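Long-range contact in ferredoxin NADP reductase (Plasmodium falciparum, PDB 3JQQ), which transfers electrons between ferredoxin and NADP(H) through a bound FAD in the apicoplast, and may serve the terminal step of isoprenoid precursor synthesis: residues 104-117 and 183-195. The protein carries 1 engineered substitution. Residues are numbered along the deposited sequence; the frame is centred on the assembly and turned at random.
Sequences SISSSNNMENLSVA and SPYISFLKKLFAY. With FAD (flavin-adenine dinucleotide), chain I.
K190 lies across S106, S108 and M111, and its path shows how the loop 105-111 sits on helix 183-192. K190 CB packs on S108 CB at 3.8 Å; K190 CG and CD pass alongside the methyl of M111, whose chain crosses the lysine at about a right angle, with M111 CE 3.6 Å from K190 CD. K190 CD and CE already pass S106 O, at 3.4 and 3.6 Å. Because the lysine is extended beyond CG (chi2 172°, chi3 176°), K190 NZ reaches back along the loop and donates to S106 O at 2.9 Å, tilted 32° from the carbonyl plane. S187 OG, anti to its own N, donates a hydrogen bond to S107 O at 2.8 Å, from above that carbonyl's plane. M111 CE also meets the edge of the Y195 ring near its plane, while S106 OG is hydrogen-bonded to Y225 OH and S108 OG to E50 OE2. At the flavin end, one water joins S183 OG, S104 O, A117 N and FAD O4. The contact thus joins the FAD-binding and NADP-binding domains. Two consecutive loop carbonyls, S106 O and S107 O, accept hydrogen bonds from helix side chains, and the charge of K190, if protonated as expected, would strengthen its hold on S106 O.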
loop_
_atom_site.group_PDB
_atom_site.type_symbol
_atom_site.label_atom_id
_atom_site.label_comp_id
_atom_site.label_asym_id
_atom_site.label_seq_id
_atom_site.Cartn_x
_atom_site.Cartn_y
_atom_site.Cartn_z
ATOM N N SER B 104 0.927 -13.033 6.473
ATOM C CA SER B 104 -0.095 -14.041 6.685
ATOM C C SER B 104 0.501 -15.437 6.575
ATOM O O SER B 104 1.309 -15.719 5.686
ATOM C CB SER B 104 -1.250 -13.862 5.699
ATOM O OG SER B 104 -1.893 -12.615 5.900
ATOM N N ILE B 105 0.103 -16.302 7.501
ATOM C CA ILE B 105 0.572 -17.675 7.525
ATOM C C ILE B 105 -0.213 -18.466 6.486
ATOM O O ILE B 105 -1.439 -18.410 6.458
ATOM C CB ILE B 105 0.383 -18.294 8.928
ATOM C CG1 ILE B 105 1.063 -17.424 9.987
ATOM C CG2 ILE B 105 0.931 -19.712 8.974
ATOM C CD1 ILE B 105 0.764 -17.843 11.422
ATOM N N SER B 106 0.493 -19.186 5.619
ATOM C CA SER B 106 -0.160 -19.911 4.530
ATOM C C SER B 106 -0.189 -21.429 4.745
ATOM O O SER B 106 -0.523 -22.187 3.832
ATOM C CB SER B 106 0.496 -19.573 3.189
ATOM O OG SER B 106 1.899 -19.754 3.247
ATOM N N SER B 107 0.159 -21.863 5.952
ATOM C CA SER B 107 0.116 -23.284 6.298
ATOM C C SER B 107 -1.048 -23.597 7.233
ATOM O O SER B 107 -1.708 -22.692 7.742
ATOM C CB SER B 107 1.436 -23.715 6.943
ATOM O OG SER B 107 1.828 -22.808 7.962
ATOM N N SER B 108 -1.296 -24.890 7.462
ATOM C CA SER B 108 -2.319 -25.324 8.412
ATOM C C SER B 108 -1.681 -25.699 9.752
ATOM O O SER B 108 -0.507 -26.061 9.804
ATOM C CB SER B 108 -3.106 -26.507 7.847
ATOM O OG SER B 108 -4.326 -26.678 8.545
ATOM N N ASN B 109 -2.465 -25.609 10.828
ATOM C CA ASN B 109 -2.002 -25.877 12.200
ATOM C C ASN B 109 -1.284 -27.205 12.394
ATOM O O ASN B 109 -0.354 -27.315 13.195
ATOM C CB ASN B 109 -3.189 -25.865 13.166
ATOM C CG ASN B 109 -3.510 -24.488 13.682
ATOM O OD1 ASN B 109 -3.888 -24.323 14.842
ATOM N ND2 ASN B 109 -3.369 -23.484 12.824
ATOM N N ASN B 110 -1.761 -28.220 11.682
ATOM C CA ASN B 110 -1.293 -29.588 11.849
ATOM C C ASN B 110 0.075 -29.837 11.231
ATOM O O ASN B 110 0.688 -30.881 11.461
ATOM C CB ASN B 110 -2.305 -30.549 11.231
ATOM C CG ASN B 110 -2.670 -30.165 9.814
ATOM O OD1 ASN B 110 -3.409 -29.204 9.589
ATOM N ND2 ASN B 110 -2.153 -30.914 8.845
ATOM N N MET B 111 0.550 -28.884 10.438
ATOM C CA MET B 111 1.837 -29.030 9.776
ATOM C C MET B 111 2.972 -28.696 10.738
ATOM O O MET B 111 2.860 -27.780 11.553
ATOM C CB MET B 111 1.888 -28.160 8.517
ATOM C CG MET B 111 0.842 -28.563 7.481
ATOM S SD MET B 111 0.691 -27.435 6.081
ATOM C CE MET B 111 -0.509 -28.305 5.072
ATOM N N GLU B 112 4.055 -29.449 10.656
ATOM C CA GLU B 112 5.187 -29.243 11.547
ATOM C C GLU B 112 5.693 -27.810 11.411
ATOM O O GLU B 112 5.754 -27.068 12.385
ATOM C CB GLU B 112 6.299 -30.253 11.243
ATOM C CG GLU B 112 7.368 -30.358 12.321
ATOM C CD GLU B 112 8.202 -31.623 12.199
ATOM O OE1 GLU B 112 9.369 -31.612 12.647
ATOM O OE2 GLU B 112 7.693 -32.630 11.656
ATOM N N ASN B 113 6.042 -27.430 10.185
ATOM C CA ASN B 113 6.517 -26.078 9.886
ATOM C C ASN B 113 5.396 -25.137 9.460
ATOM O O ASN B 113 4.306 -25.589 9.100
ATOM C CB ASN B 113 7.575 -26.127 8.781
ATOM C CG ASN B 113 8.783 -26.952 9.170
ATOM O OD1 ASN B 113 9.322 -26.807 10.266
ATOM N ND2 ASN B 113 9.222 -27.820 8.267
ATOM N N LEU B 114 5.663 -23.832 9.504
ATOM C CA LEU B 114 4.693 -22.839 9.040
ATOM C C LEU B 114 5.140 -22.156 7.743
ATOM O O LEU B 114 6.333 -22.101 7.437
ATOM C CB LEU B 114 4.388 -21.806 10.135
ATOM C CG LEU B 114 5.483 -20.823 10.564
ATOM C CD1 LEU B 114 5.601 -19.674 9.575
ATOM C CD2 LEU B 114 5.203 -20.293 11.962
ATOM N N SER B 115 4.169 -21.646 6.988
ATOM C CA SER B 115 4.424 -21.022 5.690
ATOM C C SER B 115 4.154 -19.525 5.720
ATOM O O SER B 115 3.352 -19.041 6.515
ATOM C CB SER B 115 3.538 -21.644 4.607
ATOM O OG SER B 115 3.562 -23.056 4.658
ATOM N N VAL B 116 4.816 -18.807 4.822
ATOM C CA VAL B 116 4.622 -17.380 4.650
ATOM C C VAL B 116 5.076 -17.013 3.241
ATOM O O VAL B 116 6.068 -17.552 2.750
ATOM C CB VAL B 116 5.433 -16.578 5.687
ATOM C CG1 VAL B 116 6.078 -15.361 5.041
ATOM C CG2 VAL B 116 4.547 -16.180 6.867
ATOM N N ALA B 117 4.334 -16.128 2.582
ATOM C CA ALA B 117 4.710 -15.662 1.249
ATOM C C ALA B 117 4.962 -14.163 1.272
ATOM O O ALA B 117 4.070 -13.377 1.599
ATOM C CB ALA B 117 3.638 -16.012 0.234
ATOM N N SER B 183 -2.918 -15.817 0.744
ATOM C CA SER B 183 -2.256 -16.591 1.797
ATOM C C SER B 183 -3.177 -17.240 2.837
ATOM O O SER B 183 -3.133 -18.457 3.018
ATOM C CB SER B 183 -1.171 -15.755 2.482
ATOM O OG SER B 183 0.023 -15.768 1.718
ATOM N N PRO B 184 -4.002 -16.442 3.534
ATOM C CA PRO B 184 -4.859 -17.060 4.546
ATOM C C PRO B 184 -5.889 -18.008 3.937
ATOM O O PRO B 184 -6.390 -18.898 4.626
ATOM C CB PRO B 184 -5.559 -15.861 5.196
ATOM C CG PRO B 184 -5.513 -14.788 4.165
ATOM C CD PRO B 184 -4.212 -14.988 3.439
ATOM N N TYR B 185 -6.205 -17.820 2.659
ATOM C CA TYR B 185 -7.145 -18.705 1.985
ATOM C C TYR B 185 -6.496 -20.053 1.691
ATOM O O TYR B 185 -7.161 -21.091 1.709
ATOM C CB TYR B 185 -7.680 -18.065 0.701
ATOM C CG TYR B 185 -8.379 -16.742 0.925
ATOM C CD1 TYR B 185 -8.183 -15.676 0.057
ATOM C CD2 TYR B 185 -9.225 -16.557 2.011
ATOM C CE1 TYR B 185 -8.820 -14.465 0.257
ATOM C CE2 TYR B 185 -9.865 -15.347 2.224
ATOM C CZ TYR B 185 -9.660 -14.304 1.343
ATOM O OH TYR B 185 -10.296 -13.098 1.548
ATOM N N ILE B 186 -5.194 -20.030 1.420
ATOM C CA ILE B 186 -4.423 -21.257 1.265
ATOM C C ILE B 186 -4.406 -22.006 2.594
ATOM O O ILE B 186 -4.548 -23.230 2.633
ATOM C CB ILE B 186 -2.976 -20.963 0.820
ATOM C CG1 ILE B 186 -2.967 -20.237 -0.532
ATOM C CG2 ILE B 186 -2.159 -22.246 0.756
ATOM C CD1 ILE B 186 -3.789 -20.919 -1.607
ATOM N N SER B 187 -4.238 -21.259 3.681
ATOM C CA SER B 187 -4.258 -21.830 5.023
ATOM C C SER B 187 -5.605 -22.491 5.292
ATOM O O SER B 187 -5.676 -23.648 5.727
ATOM C CB SER B 187 -3.989 -20.740 6.063
ATOM O OG SER B 187 -4.059 -21.256 7.381
ATOM N N PHE B 188 -6.677 -21.752 5.026
ATOM C CA PHE B 188 -8.024 -22.289 5.162
ATOM C C PHE B 188 -8.199 -23.598 4.386
ATOM O O PHE B 188 -8.687 -24.591 4.929
ATOM C CB PHE B 188 -9.069 -21.274 4.692
ATOM C CG PHE B 188 -9.126 -20.022 5.524
ATOM C CD1 PHE B 188 -9.756 -18.887 5.039
ATOM C CD2 PHE B 188 -8.544 -19.976 6.782
ATOM C CE1 PHE B 188 -9.817 -17.732 5.795
ATOM C CE2 PHE B 188 -8.598 -18.819 7.544
ATOM C CZ PHE B 188 -9.237 -17.697 7.048
ATOM N N LEU B 189 -7.806 -23.587 3.114
ATOM C CA LEU B 189 -8.008 -24.747 2.244
ATOM C C LEU B 189 -7.239 -25.964 2.735
ATOM O O LEU B 189 -7.724 -27.093 2.650
ATOM C CB LEU B 189 -7.606 -24.419 0.799
ATOM C CG LEU B 189 -8.473 -23.419 0.028
ATOM C CD1 LEU B 189 -7.830 -23.083 -1.310
ATOM C CD2 LEU B 189 -9.881 -23.964 -0.175
ATOM N N LYS B 190 -6.035 -25.730 3.246
ATOM C CA LYS B 190 -5.216 -26.815 3.768
ATOM C C LYS B 190 -5.875 -27.460 4.983
ATOM O O LYS B 190 -5.777 -28.671 5.173
ATOM C CB LYS B 190 -3.805 -26.321 4.103
ATOM C CG LYS B 190 -2.939 -26.075 2.874
ATOM C CD LYS B 190 -1.624 -25.401 3.243
ATOM C CE LYS B 190 -0.722 -25.244 2.028
ATOM N NZ LYS B 190 0.509 -24.481 2.360
ATOM N N LYS B 191 -6.553 -26.657 5.800
ATOM C CA LYS B 191 -7.282 -27.209 6.939
ATOM C C LYS B 191 -8.545 -27.944 6.495
ATOM O O LYS B 191 -8.800 -29.068 6.922
ATOM C CB LYS B 191 -7.650 -26.125 7.954
ATOM C CG LYS B 191 -8.562 -26.636 9.065
ATOM C CD LYS B 191 -8.981 -25.529 10.018
ATOM C CE LYS B 191 -10.071 -26.008 10.972
ATOM N NZ LYS B 191 -9.627 -27.160 11.811
ATOM N N LEU B 192 -9.328 -27.303 5.632
ATOM C CA LEU B 192 -10.617 -27.846 5.213
ATOM C C LEU B 192 -10.482 -29.135 4.404
ATOM O O LEU B 192 -11.219 -30.097 4.627
ATOM C CB LEU B 192 -11.404 -26.802 4.411
ATOM C CG LEU B 192 -11.724 -25.472 5.101
ATOM C CD1 LEU B 192 -12.125 -24.414 4.078
ATOM C CD2 LEU B 192 -12.813 -25.641 6.149
ATOM N N PHE B 193 -9.542 -29.153 3.465
ATOM C CA PHE B 193 -9.378 -30.298 2.572
ATOM C C PHE B 193 -8.307 -31.279 3.052
ATOM O O PHE B 193 -7.917 -32.187 2.319
ATOM C CB PHE B 193 -9.069 -29.834 1.147
ATOM C CG PHE B 193 -10.202 -29.094 0.489
ATOM C CD1 PHE B 193 -11.450 -29.681 0.361
ATOM C CD2 PHE B 193 -10.012 -27.816 -0.017
ATOM C CE1 PHE B 193 -12.491 -29.002 -0.248
ATOM C CE2 PHE B 193 -11.047 -27.135 -0.628
ATOM C CZ PHE B 193 -12.288 -27.728 -0.746
ATOM N N ALA B 194 -7.833 -31.085 4.278
ATOM C CA ALA B 194 -6.855 -31.988 4.893
ATOM C C ALA B 194 -5.556 -32.127 4.094
ATOM O O ALA B 194 -4.949 -33.199 4.063
ATOM C CB ALA B 194 -7.478 -33.358 5.136
ATOM N N TYR B 195 -5.126 -31.034 3.468
ATOM C CA TYR B 195 -3.939 -31.033 2.623
ATOM C C TYR B 195 -2.712 -31.659 3.275
ATOM O O TYR B 195 -2.353 -31.325 4.402
ATOM C CB TYR B 195 -3.587 -29.616 2.171
ATOM C CG TYR B 195 -2.535 -29.566 1.092
ATOM C CD1 TYR B 195 -2.892 -29.647 -0.247
ATOM C CD2 TYR B 195 -1.184 -29.448 1.404
ATOM C CE1 TYR B 195 -1.941 -29.611 -1.246
ATOM C CE2 TYR B 195 -0.219 -29.410 0.407
ATOM C CZ TYR B 195 -0.607 -29.492 -0.917
ATOM O OH TYR B 195 0.336 -29.448 -1.926
HETATM P PA FAD I . 9.022 -0.826 3.991
HETATM O O1A FAD I . 8.226 -0.810 5.274
HETATM O O2A FAD I . 10.491 -0.609 4.264
HETATM O O5B FAD I . 8.440 0.269 2.958
HETATM C C5B FAD I . 7.124 0.159 2.459
HETATM C C4B FAD I . 7.090 0.441 0.959
HETATM O O4B FAD I . 7.693 1.690 0.669
HETATM C C3B FAD I . 7.863 -0.610 0.183
HETATM O O3B FAD I . 7.192 -0.846 -1.032
HETATM C C2B FAD I . 9.196 0.052 -0.100
HETATM O O2B FAD I . 9.720 -0.372 -1.338
HETATM C C1B FAD I . 8.859 1.533 -0.122
HETATM N N9A FAD I . 9.945 2.362 0.433
HETATM C C8A FAD I . 10.555 2.224 1.652
HETATM N N7A FAD I . 11.492 3.195 1.775
HETATM C C5A FAD I . 11.482 3.951 0.656
HETATM C C6A FAD I . 12.226 5.058 0.265
HETATM N N6A FAD I . 13.219 5.504 1.031
HETATM N N1A FAD I . 11.987 5.629 -0.967
HETATM C C2A FAD I . 11.018 5.103 -1.796
HETATM N N3A FAD I . 10.287 4.003 -1.400
HETATM C C4A FAD I . 10.514 3.437 -0.193
HETATM N N1 FAD I . 3.092 -8.708 2.858
HETATM C C2 FAD I . 3.485 -9.847 2.192
HETATM O O2 FAD I . 4.393 -9.775 1.363
HETATM N N3 FAD I . 2.866 -11.054 2.453
HETATM C C4 FAD I . 1.848 -11.126 3.379
HETATM O O4 FAD I . 1.296 -12.200 3.609
HETATM C C4X FAD I . 1.448 -9.978 4.051
HETATM N N5 FAD I . 0.431 -10.045 4.980
HETATM C C5X FAD I . 0.046 -8.898 5.639
HETATM C C6 FAD I . -0.982 -8.967 6.575
HETATM C C7 FAD I . -1.381 -7.824 7.249
HETATM C C7M FAD I . -2.491 -7.903 8.260
HETATM C C8 FAD I . -0.748 -6.610 6.983
HETATM C C8M FAD I . -1.167 -5.355 7.700
HETATM C C9 FAD I . 0.276 -6.544 6.047
HETATM C C9A FAD I . 0.679 -7.683 5.369
HETATM N N10 FAD I . 1.708 -7.609 4.444
HETATM C C10 FAD I . 2.078 -8.764 3.785
HETATM C "C1'" FAD I . 2.529 -6.347 4.264
HETATM C "C2'" FAD I . 3.905 -6.452 4.937
HETATM O "O2'" FAD I . 3.730 -6.489 6.332
HETATM C "C3'" FAD I . 4.878 -5.295 4.662
HETATM O "O3'" FAD I . 4.210 -4.054 4.714
HETATM C "C4'" FAD I . 5.638 -5.422 3.342
HETATM O "O4'" FAD I . 6.475 -6.555 3.407
HETATM C "C5'" FAD I . 6.512 -4.195 3.108
HETATM O "O5'" FAD I . 7.431 -4.124 4.173
HETATM P P FAD I . 8.947 -3.627 3.953
HETATM O O1P FAD I . 9.609 -3.428 5.297
HETATM O O2P FAD I . 9.734 -4.593 3.096
HETATM O O3P FAD I . 8.786 -2.212 3.206
HETATM O O HOH W 1 1.897 -14.636 3.317
HETATM O O HOH W 2 -3.634 -30.439 6.365
#